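Local structure of pirin-like protein (Geobacillus kaustophilus, 2P17) at residues V63-S68 with G86-M91; G152-V157 with V180-P185; T168-I173 with L237-G242; G190-L195 with Q212-S217. The protein is of unknown function but belongs to the pirin family of cupin proteins and binds one iron ion per subunit. All coordinates share one frame; numbering follows the deposited sequence.

From the N terminus, contact 1 comes first. It joins strands 60-66 and 88-92 of the N-terminal cupin part and closes its loop before the others open. Contact 2 follows, where the hairpin segment 152-157 meets strand 179-185. Contact 3 opens at 168-173, before contact 2 has closed, so these two cross. Contact 3 closes only at 237-242, and the whole of contact 4 (190-195 with 212-217) falls within that span. Contacts 3 and 4 meet where strands 189-196 and 235-242 lie side by side in the C-terminal cupin domain. Contact 1 packs on contact 3 through V63, Y65 and V88, and on contact 4 through I67, which ties the two cupin parts together.

Contact 1 (V63-S68 with G86-M91); sequences VTYVIS and GDVQWM
V63 and W90 pack closely on one face of this antiparallel pair. The CG2 methyl of V63 sits over the centre of the six-membered ring of W90, 3.5 Å from its centroid, a CH-pi contact. V63 CG1 is anti to the backbone N (chi1 -177°), which carries it toward V88 CG1 at 3.8 Å. V88 turns its other methyl, CG2, to the edge of the Y65 ring, 3.5 Å from CD1. From strand 167-174, M169 covers V63, Y65 and V88, and V167 touches W90. The Y65 hydroxyl hydrogen-bonds to E171.

The opposite face is polar. T64 and Q89 lie side by side, and Q89 NE2 donates to T64 OG1 over 3.1 Å, nearly straight at 172°. OG1 lies in the plane of the Q89 amide. NE2 also bonds to E101, and Q89 OE1 pairs with Y129, so the amide is held at both ends. T64 OG1 has a second partner in Q113.

Packing thins past V66. G86 N still bonds to V66 O at 2.7 Å, but at I67 the chain turns a corner with a classic beta bulge facing H110. I67 and S68 are partly exposed there.

E101 is a predicted iron ligand. Q89 is therefore probably a second-shell residue, and its gripped amide is consistent with a role in positioning that carboxylate.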
loop_
_atom_site.group_PDB
_atom_site.type_symbol
_atom_site.label_atom_id
_atom_site.label_comp_id
_atom_site.label_asym_id
_atom_site.label_seq_id
_atom_site.Cartn_x
_atom_site.Cartn_y
_atom_site.Cartn_z
ATOM N N VAL A 63 -0.396 7.085 2.583
ATOM C CA VAL A 63 0.176 5.950 3.298
ATOM C C VAL A 63 1.523 5.652 2.690
ATOM O O VAL A 63 1.598 5.333 1.497
ATOM C CB VAL A 63 -0.721 4.712 3.195
ATOM C CG1 VAL A 63 -0.125 3.579 4.023
ATOM C CG2 VAL A 63 -2.135 5.011 3.717
ATOM N N THR A 64 2.578 5.763 3.502
ATOM C CA THR A 64 3.946 5.556 3.021
ATOM C C THR A 64 4.486 4.243 3.540
ATOM O O THR A 64 4.346 3.952 4.724
ATOM C CB THR A 64 4.891 6.656 3.532
ATOM O OG1 THR A 64 4.278 7.942 3.380
ATOM C CG2 THR A 64 6.217 6.643 2.774
ATOM N N TYR A 65 5.063 3.439 2.646
ATOM C CA TYR A 65 5.838 2.265 3.033
ATOM C C TYR A 65 7.289 2.516 2.642
ATOM O O TYR A 65 7.575 2.842 1.486
ATOM C CB TYR A 65 5.300 0.986 2.362
ATOM C CG TYR A 65 6.178 -0.237 2.612
ATOM C CD1 TYR A 65 5.915 -1.105 3.671
ATOM C CD2 TYR A 65 7.270 -0.506 1.796
ATOM C CE1 TYR A 65 6.721 -2.214 3.913
ATOM C CE2 TYR A 65 8.097 -1.617 2.027
ATOM C CZ TYR A 65 7.817 -2.461 3.085
ATOM O OH TYR A 65 8.641 -3.554 3.306
ATOM N N VAL A 66 8.199 2.395 3.605
ATOM C CA VAL A 66 9.621 2.585 3.318
ATOM C C VAL A 66 10.251 1.241 2.971
ATOM O O VAL A 66 10.286 0.326 3.801
ATOM C CB VAL A 66 10.358 3.271 4.502
ATOM C CG1 VAL A 66 11.848 3.329 4.248
ATOM C CG2 VAL A 66 9.805 4.669 4.718
ATOM N N ILE A 67 10.717 1.109 1.732
ATOM C CA ILE A 67 11.380 -0.122 1.303
ATOM C C ILE A 67 12.781 -0.164 1.891
ATOM O O ILE A 67 13.190 -1.176 2.479
ATOM C CB ILE A 67 11.424 -0.244 -0.240
ATOM C CG1 ILE A 67 10.012 -0.152 -0.834
ATOM C CG2 ILE A 67 12.121 -1.555 -0.660
ATOM C CD1 ILE A 67 9.976 0.007 -2.361
ATOM N N SER A 68 13.513 0.942 1.744
ATOM C CA SER A 68 14.867 1.044 2.257
ATOM C C SER A 68 15.195 2.498 2.571
ATOM O O SER A 68 14.527 3.423 2.086
ATOM C CB SER A 68 15.874 0.463 1.261
ATOM O OG SER A 68 15.876 1.194 0.046
ATOM N N GLY A 86 10.919 -1.050 6.094
ATOM C CA GLY A 86 9.792 -1.901 6.463
ATOM C C GLY A 86 8.686 -1.222 7.250
ATOM O O GLY A 86 7.668 -1.848 7.529
ATOM N N ASP A 87 8.886 0.044 7.609
ATOM C CA ASP A 87 7.906 0.787 8.405
ATOM C C ASP A 87 6.900 1.512 7.522
ATOM O O ASP A 87 7.160 1.785 6.348
ATOM C CB ASP A 87 8.609 1.814 9.299
ATOM C CG ASP A 87 9.461 1.175 10.389
ATOM O OD1 ASP A 87 9.158 0.038 10.822
ATOM O OD2 ASP A 87 10.439 1.840 10.811
ATOM N N VAL A 88 5.751 1.828 8.118
ATOM C CA VAL A 88 4.656 2.499 7.412
ATOM C C VAL A 88 4.184 3.702 8.223
ATOM O O VAL A 88 4.307 3.725 9.447
ATOM C CB VAL A 88 3.492 1.489 7.146
ATOM C CG1 VAL A 88 2.195 2.173 6.696
ATOM C CG2 VAL A 88 3.923 0.439 6.105
ATOM N N GLN A 89 3.712 4.734 7.536
ATOM C CA GLN A 89 2.969 5.800 8.204
ATOM C C GLN A 89 1.653 6.051 7.481
ATOM O O GLN A 89 1.559 5.895 6.254
ATOM C CB GLN A 89 3.791 7.089 8.321
ATOM C CG GLN A 89 4.152 7.690 6.969
ATOM C CD GLN A 89 5.224 8.783 7.035
ATOM O OE1 GLN A 89 5.678 9.180 8.108
ATOM N NE2 GLN A 89 5.624 9.273 5.864
ATOM N N TRP A 90 0.653 6.456 8.250
ATOM C CA TRP A 90 -0.695 6.671 7.750
ATOM C C TRP A 90 -1.077 8.096 8.127
ATOM O O TRP A 90 -1.249 8.403 9.310
ATOM C CB TRP A 90 -1.638 5.672 8.416
ATOM C CG TRP A 90 -2.888 5.370 7.653
ATOM C CD1 TRP A 90 -3.994 6.180 7.500
ATOM C CD2 TRP A 90 -3.167 4.164 6.942
ATOM N NE1 TRP A 90 -4.945 5.531 6.738
ATOM C CE2 TRP A 90 -4.457 4.298 6.375
ATOM C CE3 TRP A 90 -2.445 2.974 6.720
ATOM C CZ2 TRP A 90 -5.037 3.289 5.594
ATOM C CZ3 TRP A 90 -3.016 1.974 5.946
ATOM C CH2 TRP A 90 -4.303 2.138 5.390
HETATM N N MSE A 91 -1.194 8.968 7.133
HETATM C CA MSE A 91 -1.489 10.359 7.424
HETATM C C MSE A 91 -2.852 10.716 6.866
HETATM O O MSE A 91 -3.072 10.652 5.662
HETATM C CB MSE A 91 -0.419 11.280 6.849
HETATM C CG MSE A 91 -0.610 12.715 7.306
HETATM SE SE MSE A 91 0.538 14.011 6.424
HETATM C CE MSE A 91 1.967 12.844 5.816
#

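Contact 2 (G152-V157 with V180-P185); sequences GSSKGV and VVQDLP
A type I' beta turn runs from S154 to V157, at the tip of the small hairpin of strands 153-154 and 157-158, and its first half meets Q182 and D183 of strand 179-185. No strand pairing joins the two segments. Side chains of the strand bind the backbone and a hydroxyl of the hairpin instead.

Q182 leaves its strand with CG anti to the backbone N, then bends at chi2 (69°), which brings the amide back to the hairpin. Its NE2 donates to S153 O at 3.1 Å, on a lone pair in the carbonyl plane. NE2 also donates to D183 O, 2.9 Å away in its own strand. S154 OG donates to Q182 OE1 at 2.6 Å, from a position tilted off the amide plane. The amide is thus gripped by three bonds that fix its rotation. With an alanine here, S153 O and S154 OG would probably lose their mates in the strand, and a gap would open beside T168 and V170.

D183 OD1 accepts the K155 N-H, with K155 N 2.7 Å away on its syn side but 30° out of the carboxylate plane. D183 OD2 accepts a hydrogen bond from a water, 2.6 Å away, that also bonds to S153 OG and G156 N. The K155 chain runs on past D183, and its CE rests 3.9 Å from V181 CG1. K155 NZ ends in a salt bridge with E226.

R140 binds both S154 OG and V181 O. The chemistry implies a hairpin tip fastened mainly by hydrogen bonds, with the carboxylate of D183 likely to be steadied by the K155 N-H and the water.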
loop_
_atom_site.group_PDB
_atom_site.type_symbol
_atom_site.label_atom_id
_atom_site.label_comp_id
_atom_site.label_asym_id
_atom_site.label_seq_id
_atom_site.Cartn_x
_atom_site.Cartn_y
_atom_site.Cartn_z
ATOM N N GLY A 152 -6.410 -3.205 8.405
ATOM C CA GLY A 152 -7.446 -4.179 8.096
ATOM C C GLY A 152 -7.106 -5.530 8.670
ATOM O O GLY A 152 -6.597 -5.629 9.790
ATOM N N SER A 153 -7.406 -6.581 7.914
ATOM C CA SER A 153 -7.246 -7.920 8.473
ATOM C C SER A 153 -6.823 -8.964 7.469
ATOM O O SER A 153 -6.997 -8.801 6.261
ATOM C CB SER A 153 -8.550 -8.378 9.114
ATOM O OG SER A 153 -9.533 -8.537 8.114
ATOM N N SER A 154 -6.273 -10.045 8.000
ATOM C CA SER A 154 -5.895 -11.179 7.183
ATOM C C SER A 154 -6.249 -12.420 7.988
ATOM O O SER A 154 -5.659 -12.667 9.037
ATOM C CB SER A 154 -4.405 -11.115 6.871
ATOM O OG SER A 154 -4.026 -12.076 5.891
ATOM N N LYS A 155 -7.220 -13.175 7.479
ATOM C CA LYS A 155 -7.787 -14.351 8.173
ATOM C C LYS A 155 -8.061 -14.039 9.653
ATOM O O LYS A 155 -7.729 -14.821 10.552
ATOM C CB LYS A 155 -6.892 -15.587 8.012
ATOM C CG LYS A 155 -6.677 -16.036 6.574
ATOM C CD LYS A 155 -7.843 -16.832 6.071
ATOM C CE LYS A 155 -7.589 -17.370 4.673
ATOM N NZ LYS A 155 -8.630 -18.374 4.354
ATOM N N GLY A 156 -8.663 -12.879 9.896
ATOM C CA GLY A 156 -9.090 -12.500 11.245
ATOM C C GLY A 156 -8.018 -11.825 12.085
ATOM O O GLY A 156 -8.322 -11.320 13.166
ATOM N N VAL A 157 -6.770 -11.822 11.618
ATOM C CA VAL A 157 -5.693 -11.067 12.293
ATOM C C VAL A 157 -5.834 -9.599 11.896
ATOM O O VAL A 157 -5.725 -9.252 10.712
ATOM C CB VAL A 157 -4.283 -11.616 11.964
ATOM C CG1 VAL A 157 -3.173 -10.786 12.630
ATOM C CG2 VAL A 157 -4.169 -13.078 12.422
ATOM N N VAL A 180 0.031 -19.090 -0.038
ATOM C CA VAL A 180 -0.606 -18.256 0.987
ATOM C C VAL A 180 -1.936 -17.783 0.430
ATOM O O VAL A 180 -2.054 -17.535 -0.771
ATOM C CB VAL A 180 0.258 -16.996 1.312
ATOM C CG1 VAL A 180 -0.432 -16.085 2.321
ATOM C CG2 VAL A 180 1.613 -17.389 1.845
ATOM N N VAL A 181 -2.926 -17.643 1.306
ATOM C CA VAL A 181 -4.236 -17.142 0.909
ATOM C C VAL A 181 -4.561 -15.861 1.671
ATOM O O VAL A 181 -4.421 -15.812 2.907
ATOM C CB VAL A 181 -5.341 -18.181 1.220
ATOM C CG1 VAL A 181 -6.702 -17.642 0.866
ATOM C CG2 VAL A 181 -5.087 -19.478 0.463
ATOM N N GLN A 182 -4.987 -14.833 0.940
ATOM C CA GLN A 182 -5.554 -13.626 1.546
ATOM C C GLN A 182 -7.064 -13.549 1.282
ATOM O O GLN A 182 -7.497 -13.607 0.126
ATOM C CB GLN A 182 -4.862 -12.384 0.991
ATOM C CG GLN A 182 -5.487 -11.079 1.470
ATOM C CD GLN A 182 -5.277 -10.810 2.948
ATOM O OE1 GLN A 182 -4.208 -11.084 3.488
ATOM N NE2 GLN A 182 -6.291 -10.264 3.605
ATOM N N ASP A 183 -7.847 -13.398 2.351
ATOM C CA ASP A 183 -9.303 -13.187 2.252
ATOM C C ASP A 183 -9.627 -11.723 2.000
ATOM O O ASP A 183 -8.976 -10.834 2.553
ATOM C CB ASP A 183 -10.012 -13.644 3.532
ATOM C CG ASP A 183 -9.443 -12.987 4.779
ATOM O OD1 ASP A 183 -8.203 -12.970 4.937
ATOM O OD2 ASP A 183 -10.241 -12.483 5.599
ATOM N N LEU A 184 -10.630 -11.474 1.159
ATOM C CA LEU A 184 -11.109 -10.116 0.919
ATOM C C LEU A 184 -12.611 -10.113 0.780
ATOM O O LEU A 184 -13.160 -10.982 0.117
ATOM C CB LEU A 184 -10.531 -9.557 -0.384
ATOM C CG LEU A 184 -9.028 -9.304 -0.423
ATOM C CD1 LEU A 184 -8.642 -8.963 -1.846
ATOM C CD2 LEU A 184 -8.624 -8.182 0.553
ATOM N N PRO A 185 -13.289 -9.128 1.391
ATOM C CA PRO A 185 -14.728 -8.963 1.130
ATOM C C PRO A 185 -14.946 -8.722 -0.362
ATOM O O PRO A 185 -14.116 -8.077 -1.012
ATOM C CB PRO A 185 -15.091 -7.726 1.938
ATOM C CG PRO A 185 -14.041 -7.681 3.042
ATOM C CD PRO A 185 -12.786 -8.169 2.393
HETATM O O HOH W 1 -9.973 -11.230 7.911
HETATM O O HOH W 2 -9.290 -8.110 4.596
#

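Contact 3 (T168-I173 with L237-G242); sequences TMVEMI and LLLYAG
The Y240 ring takes the selenomethionine M169 alongside it, neither squarely over a face nor at an edge. M169 SE is 4.9 Å from the ring centroid and 58° off the ring normal, a Met-aromatic contact. M169 is fully extended from a CG anti to the backbone N (chi1 179°), and this takes its CE methyl up to Y240 CE1 at 3.7 Å. The F191 ring also meets that of Y240, their planes about 25° apart. L112 and L114 of strand 109-117 touch Y240 as well. With an alanine in place of Y240, M169 would probably be left with a gap beside its methyl and freer to turn, and F191 would lose one of its ring neighbours.

On the same face L238 CD2 packs on E171 CB at 3.7 Å. The E171 carboxylate goes on to R148 on one oxygen, and to R236 and Y65 on the other.

The other face is mostly apolar. V170 CG2 lies against L239 CB at 3.7 Å. M172 runs beside L237, its CG 3.9 Å from L237 CD1, and its CE meets L239 CD1. Six backbone bonds join the strands through T168 with A241, V170 with L239 and M172 with L237.

The buried E171 carboxylate would probably stay ionised between its two arginines. Its bond to Y65 links this strand pair of the C-terminal cupin domain to the N-terminal one.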
loop_
_atom_site.group_PDB
_atom_site.type_symbol
_atom_site.label_atom_id
_atom_site.label_comp_id
_atom_site.label_asym_id
_atom_site.label_seq_id
_atom_site.Cartn_x
_atom_site.Cartn_y
_atom_site.Cartn_z
ATOM N N THR A 168 -7.408 -2.873 3.727
ATOM C CA THR A 168 -6.537 -3.969 4.116
ATOM C C THR A 168 -5.196 -3.788 3.427
ATOM O O THR A 168 -5.135 -3.668 2.202
ATOM C CB THR A 168 -7.176 -5.312 3.781
ATOM O OG1 THR A 168 -8.242 -5.549 4.716
ATOM C CG2 THR A 168 -6.155 -6.458 3.839
HETATM N N MSE A 169 -4.139 -3.724 4.226
HETATM C CA MSE A 169 -2.785 -3.572 3.720
HETATM C C MSE A 169 -1.919 -4.578 4.441
HETATM O O MSE A 169 -1.804 -4.541 5.668
HETATM C CB MSE A 169 -2.250 -2.160 3.953
HETATM C CG MSE A 169 -0.819 -1.986 3.459
HETATM SE SE MSE A 169 -0.205 -0.186 3.879
HETATM C CE MSE A 169 1.608 -0.324 3.178
ATOM N N VAL A 170 -1.370 -5.513 3.670
ATOM C CA VAL A 170 -0.565 -6.573 4.237
ATOM C C VAL A 170 0.746 -6.734 3.494
ATOM O O VAL A 170 0.818 -6.536 2.275
ATOM C CB VAL A 170 -1.305 -7.942 4.263
ATOM C CG1 VAL A 170 -2.594 -7.886 5.113
ATOM C CG2 VAL A 170 -1.598 -8.463 2.865
ATOM N N GLU A 171 1.786 -7.066 4.240
ATOM C CA GLU A 171 3.069 -7.409 3.655
ATOM C C GLU A 171 3.285 -8.915 3.757
ATOM O O GLU A 171 3.231 -9.478 4.853
ATOM C CB GLU A 171 4.178 -6.657 4.373
ATOM C CG GLU A 171 5.570 -6.930 3.820
ATOM C CD GLU A 171 6.624 -6.238 4.628
ATOM O OE1 GLU A 171 6.399 -6.078 5.843
ATOM O OE2 GLU A 171 7.670 -5.880 4.055
HETATM N N MSE A 172 3.530 -9.554 2.618
HETATM C CA MSE A 172 3.776 -10.992 2.591
HETATM C C MSE A 172 5.218 -11.276 2.262
HETATM O O MSE A 172 5.765 -10.701 1.319
HETATM C CB MSE A 172 2.906 -11.678 1.550
HETATM C CG MSE A 172 1.447 -11.464 1.736
HETATM SE SE MSE A 172 0.526 -12.634 0.515
HETATM C CE MSE A 172 -1.056 -11.725 0.516
ATOM N N ILE A 173 5.821 -12.152 3.056
ATOM C CA ILE A 173 7.137 -12.705 2.766
ATOM C C ILE A 173 6.927 -14.212 2.684
ATOM O O ILE A 173 6.527 -14.849 3.667
ATOM C CB ILE A 173 8.171 -12.363 3.841
ATOM C CG1 ILE A 173 8.311 -10.835 3.998
ATOM C CG2 ILE A 173 9.516 -12.983 3.467
ATOM C CD1 ILE A 173 9.221 -10.391 5.162
ATOM N N LEU A 237 5.969 -8.924 -1.018
ATOM C CA LEU A 237 4.992 -8.087 -1.715
ATOM C C LEU A 237 4.112 -7.328 -0.731
ATOM O O LEU A 237 4.003 -7.698 0.434
ATOM C CB LEU A 237 4.136 -8.934 -2.669
ATOM C CG LEU A 237 3.216 -9.997 -2.052
ATOM C CD1 LEU A 237 1.909 -9.421 -1.501
ATOM C CD2 LEU A 237 2.916 -11.063 -3.093
ATOM N N LEU A 238 3.498 -6.262 -1.226
ATOM C CA LEU A 238 2.472 -5.522 -0.496
ATOM C C LEU A 238 1.142 -5.679 -1.207
ATOM O O LEU A 238 1.056 -5.483 -2.408
ATOM C CB LEU A 238 2.848 -4.041 -0.399
ATOM C CG LEU A 238 4.072 -3.712 0.456
ATOM C CD1 LEU A 238 4.531 -2.303 0.140
ATOM C CD2 LEU A 238 3.774 -3.883 1.930
ATOM N N LEU A 239 0.108 -6.035 -0.454
ATOM C CA LEU A 239 -1.250 -6.131 -0.985
ATOM C C LEU A 239 -2.085 -5.013 -0.381
ATOM O O LEU A 239 -2.095 -4.824 0.845
ATOM C CB LEU A 239 -1.868 -7.498 -0.654
ATOM C CG LEU A 239 -3.268 -7.846 -1.172
ATOM C CD1 LEU A 239 -3.413 -9.343 -1.388
ATOM C CD2 LEU A 239 -4.354 -7.348 -0.207
ATOM N N TYR A 240 -2.799 -4.290 -1.245
ATOM C CA TYR A 240 -3.651 -3.180 -0.832
ATOM C C TYR A 240 -5.046 -3.442 -1.362
ATOM O O TYR A 240 -5.207 -3.688 -2.552
ATOM C CB TYR A 240 -3.193 -1.882 -1.473
ATOM C CG TYR A 240 -1.790 -1.401 -1.188
ATOM C CD1 TYR A 240 -1.551 -0.473 -0.175
ATOM C CD2 TYR A 240 -0.711 -1.810 -1.976
ATOM C CE1 TYR A 240 -0.253 0.038 0.046
ATOM C CE2 TYR A 240 0.578 -1.306 -1.759
ATOM C CZ TYR A 240 0.793 -0.388 -0.742
ATOM O OH TYR A 240 2.064 0.112 -0.542
ATOM N N ALA A 241 -6.064 -3.371 -0.502
ATOM C CA ALA A 241 -7.436 -3.513 -0.972
ATOM C C ALA A 241 -8.327 -2.704 -0.072
ATOM O O ALA A 241 -8.097 -2.650 1.130
ATOM C CB ALA A 241 -7.850 -4.972 -0.967
ATOM N N GLY A 242 -9.335 -2.053 -0.635
ATOM C CA GLY A 242 -10.169 -1.199 0.183
ATOM C C GLY A 242 -11.605 -1.150 -0.276
ATOM O O GLY A 242 -11.937 -1.574 -1.384
#

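Contact 4 (G190-L195 with Q212-S217); sequences GFLYIL and QALFFS
F216 lays its ring flat along the backbone of G190 and F191. Its CB starts 3.7 Å from G190 O, the carbonyl that also accepts F216 N. CG stays over the same oxygen. Beyond it, CD2 comes to 3.4 Å from G190 C. CE2 reaches F191 N, also at 3.4 Å. CE1 lies under F191 CA, and at the tip CZ is 3.4 Å from F191 C. The alpha carbon of F191 thus sits 3.6 Å above the ring plane, over its centre. L192 CD2 meets the F216 ring at its edge, in plane, 3.9 Å from F216 CE1. The chi1 of F216 (-49°) sets CG anti to its own carbonyl carbon and folds the ring back under the neighbouring strand. The ring lies close over G190, which has no side chain.

The other face of the pair carries F191 and F215, side by side. F191 CB packs on F215 CD1 at 3.5 Å, and the two rings are oblique, their planes 38° apart. Y193 CD1 lies 3.4 Å from Q212 O, which accepts the I194 N-H. A water bridges G190 N and F216 O where the pair ends.

Strand 189-196 runs between 212-216 and 235-242, with backbone bonds from F191 and Y193 to Y240 and L238. On its far side strand 212-216 pairs with 3-19, where R9 makes a cation-pi contact with F215. F201 of strand 198-201 packs on L192, I194 and L214, and L239 touches F216, within the C-terminal cupin domain.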
loop_
_atom_site.group_PDB
_atom_site.type_symbol
_atom_site.label_atom_id
_atom_site.label_comp_id
_atom_site.label_asym_id
_atom_site.label_seq_id
_atom_site.Cartn_x
_atom_site.Cartn_y
_atom_site.Cartn_z
ATOM N N GLY A 190 -8.761 -3.931 -5.171
ATOM C CA GLY A 190 -7.360 -3.938 -4.790
ATOM C C GLY A 190 -6.380 -4.474 -5.798
ATOM O O GLY A 190 -6.717 -4.765 -6.954
ATOM N N PHE A 191 -5.149 -4.604 -5.332
ATOM C CA PHE A 191 -4.040 -4.986 -6.169
ATOM C C PHE A 191 -2.892 -5.346 -5.241
ATOM O O PHE A 191 -2.953 -5.103 -4.028
ATOM C CB PHE A 191 -3.635 -3.812 -7.090
ATOM C CG PHE A 191 -3.129 -2.609 -6.343
ATOM C CD1 PHE A 191 -1.773 -2.491 -6.069
ATOM C CD2 PHE A 191 -4.003 -1.652 -5.848
ATOM C CE1 PHE A 191 -1.289 -1.416 -5.334
ATOM C CE2 PHE A 191 -3.537 -0.571 -5.107
ATOM C CZ PHE A 191 -2.180 -0.444 -4.855
ATOM N N LEU A 192 -1.832 -5.894 -5.803
ATOM C CA LEU A 192 -0.600 -6.070 -5.033
ATOM C C LEU A 192 0.590 -5.564 -5.826
ATOM O O LEU A 192 0.520 -5.466 -7.050
ATOM C CB LEU A 192 -0.411 -7.534 -4.556
ATOM C CG LEU A 192 -0.356 -8.632 -5.620
ATOM C CD1 LEU A 192 1.019 -8.727 -6.289
ATOM C CD2 LEU A 192 -0.743 -9.977 -5.011
ATOM N N TYR A 193 1.662 -5.222 -5.127
ATOM C CA TYR A 193 2.884 -4.785 -5.777
ATOM C C TYR A 193 4.029 -5.629 -5.253
ATOM O O TYR A 193 4.176 -5.795 -4.039
ATOM C CB TYR A 193 3.140 -3.289 -5.519
ATOM C CG TYR A 193 4.435 -2.826 -6.125
ATOM C CD1 TYR A 193 4.546 -2.637 -7.493
ATOM C CD2 TYR A 193 5.568 -2.623 -5.325
ATOM C CE1 TYR A 193 5.745 -2.228 -8.057
ATOM C CE2 TYR A 193 6.784 -2.228 -5.884
ATOM C CZ TYR A 193 6.848 -2.025 -7.253
ATOM O OH TYR A 193 8.038 -1.629 -7.839
ATOM N N ILE A 194 4.844 -6.173 -6.162
ATOM C CA ILE A 194 5.875 -7.112 -5.775
ATOM C C ILE A 194 7.207 -6.393 -5.580
ATOM O O ILE A 194 7.716 -5.752 -6.498
ATOM C CB ILE A 194 6.018 -8.264 -6.805
ATOM C CG1 ILE A 194 4.677 -8.982 -6.952
ATOM C CG2 ILE A 194 7.078 -9.249 -6.338
ATOM C CD1 ILE A 194 4.623 -9.977 -8.101
ATOM N N LEU A 195 7.756 -6.522 -4.373
ATOM C CA LEU A 195 9.029 -5.898 -4.026
ATOM C C LEU A 195 10.233 -6.748 -4.428
ATOM O O LEU A 195 11.278 -6.210 -4.830
ATOM C CB LEU A 195 9.089 -5.634 -2.513
ATOM C CG LEU A 195 8.026 -4.675 -1.971
ATOM C CD1 LEU A 195 7.950 -4.766 -0.450
ATOM C CD2 LEU A 195 8.320 -3.268 -2.433
ATOM N N GLN A 212 6.284 -5.293 -10.517
ATOM C CA GLN A 212 4.957 -5.366 -11.134
ATOM C C GLN A 212 3.845 -5.187 -10.125
ATOM O O GLN A 212 3.952 -5.641 -8.973
ATOM C CB GLN A 212 4.764 -6.693 -11.870
ATOM C CG GLN A 212 5.815 -6.923 -12.954
ATOM C CD GLN A 212 5.472 -8.097 -13.823
ATOM O OE1 GLN A 212 5.244 -9.203 -13.325
ATOM N NE2 GLN A 212 5.428 -7.871 -15.136
ATOM N N ALA A 213 2.785 -4.522 -10.581
ATOM C CA ALA A 213 1.519 -4.447 -9.850
ATOM C C ALA A 213 0.500 -5.351 -10.517
ATOM O O ALA A 213 0.329 -5.303 -11.743
ATOM C CB ALA A 213 1.011 -3.020 -9.800
ATOM N N LEU A 214 -0.171 -6.175 -9.713
ATOM C CA LEU A 214 -1.164 -7.139 -10.208
ATOM C C LEU A 214 -2.507 -6.753 -9.638
ATOM O O LEU A 214 -2.655 -6.694 -8.424
ATOM C CB LEU A 214 -0.783 -8.569 -9.809
ATOM C CG LEU A 214 0.275 -9.265 -10.674
ATOM C CD1 LEU A 214 1.655 -8.635 -10.513
ATOM C CD2 LEU A 214 0.346 -10.731 -10.291
ATOM N N PHE A 215 -3.462 -6.452 -10.520
ATOM C CA PHE A 215 -4.766 -5.932 -10.105
ATOM C C PHE A 215 -5.782 -7.047 -10.034
ATOM O O PHE A 215 -5.762 -7.954 -10.869
ATOM C CB PHE A 215 -5.231 -4.850 -11.076
ATOM C CG PHE A 215 -4.355 -3.644 -11.061
ATOM C CD1 PHE A 215 -4.649 -2.561 -10.231
ATOM C CD2 PHE A 215 -3.189 -3.605 -11.827
ATOM C CE1 PHE A 215 -3.810 -1.451 -10.190
ATOM C CE2 PHE A 215 -2.348 -2.509 -11.790
ATOM C CZ PHE A 215 -2.658 -1.427 -10.981
ATOM N N PHE A 216 -6.696 -6.961 -9.065
ATOM C CA PHE A 216 -7.629 -8.046 -8.788
ATOM C C PHE A 216 -8.972 -7.841 -9.493
ATOM O O PHE A 216 -9.446 -6.721 -9.626
ATOM C CB PHE A 216 -7.902 -8.208 -7.274
ATOM C CG PHE A 216 -6.665 -8.252 -6.409
ATOM C CD1 PHE A 216 -5.459 -8.775 -6.890
ATOM C CD2 PHE A 216 -6.723 -7.808 -5.081
ATOM C CE1 PHE A 216 -4.328 -8.803 -6.080
ATOM C CE2 PHE A 216 -5.593 -7.846 -4.261
ATOM C CZ PHE A 216 -4.393 -8.352 -4.759
ATOM N N SER A 217 -9.582 -8.956 -9.892
ATOM C CA SER A 217 -10.968 -8.964 -10.339
ATOM C C SER A 217 -11.888 -8.383 -9.281
ATOM O O SER A 217 -11.606 -8.457 -8.094
ATOM C CB SER A 217 -11.413 -10.399 -10.659
ATOM O OG SER A 217 -11.102 -11.272 -9.583
HETATM O O HOH W 3 -10.292 -5.347 -7.281
#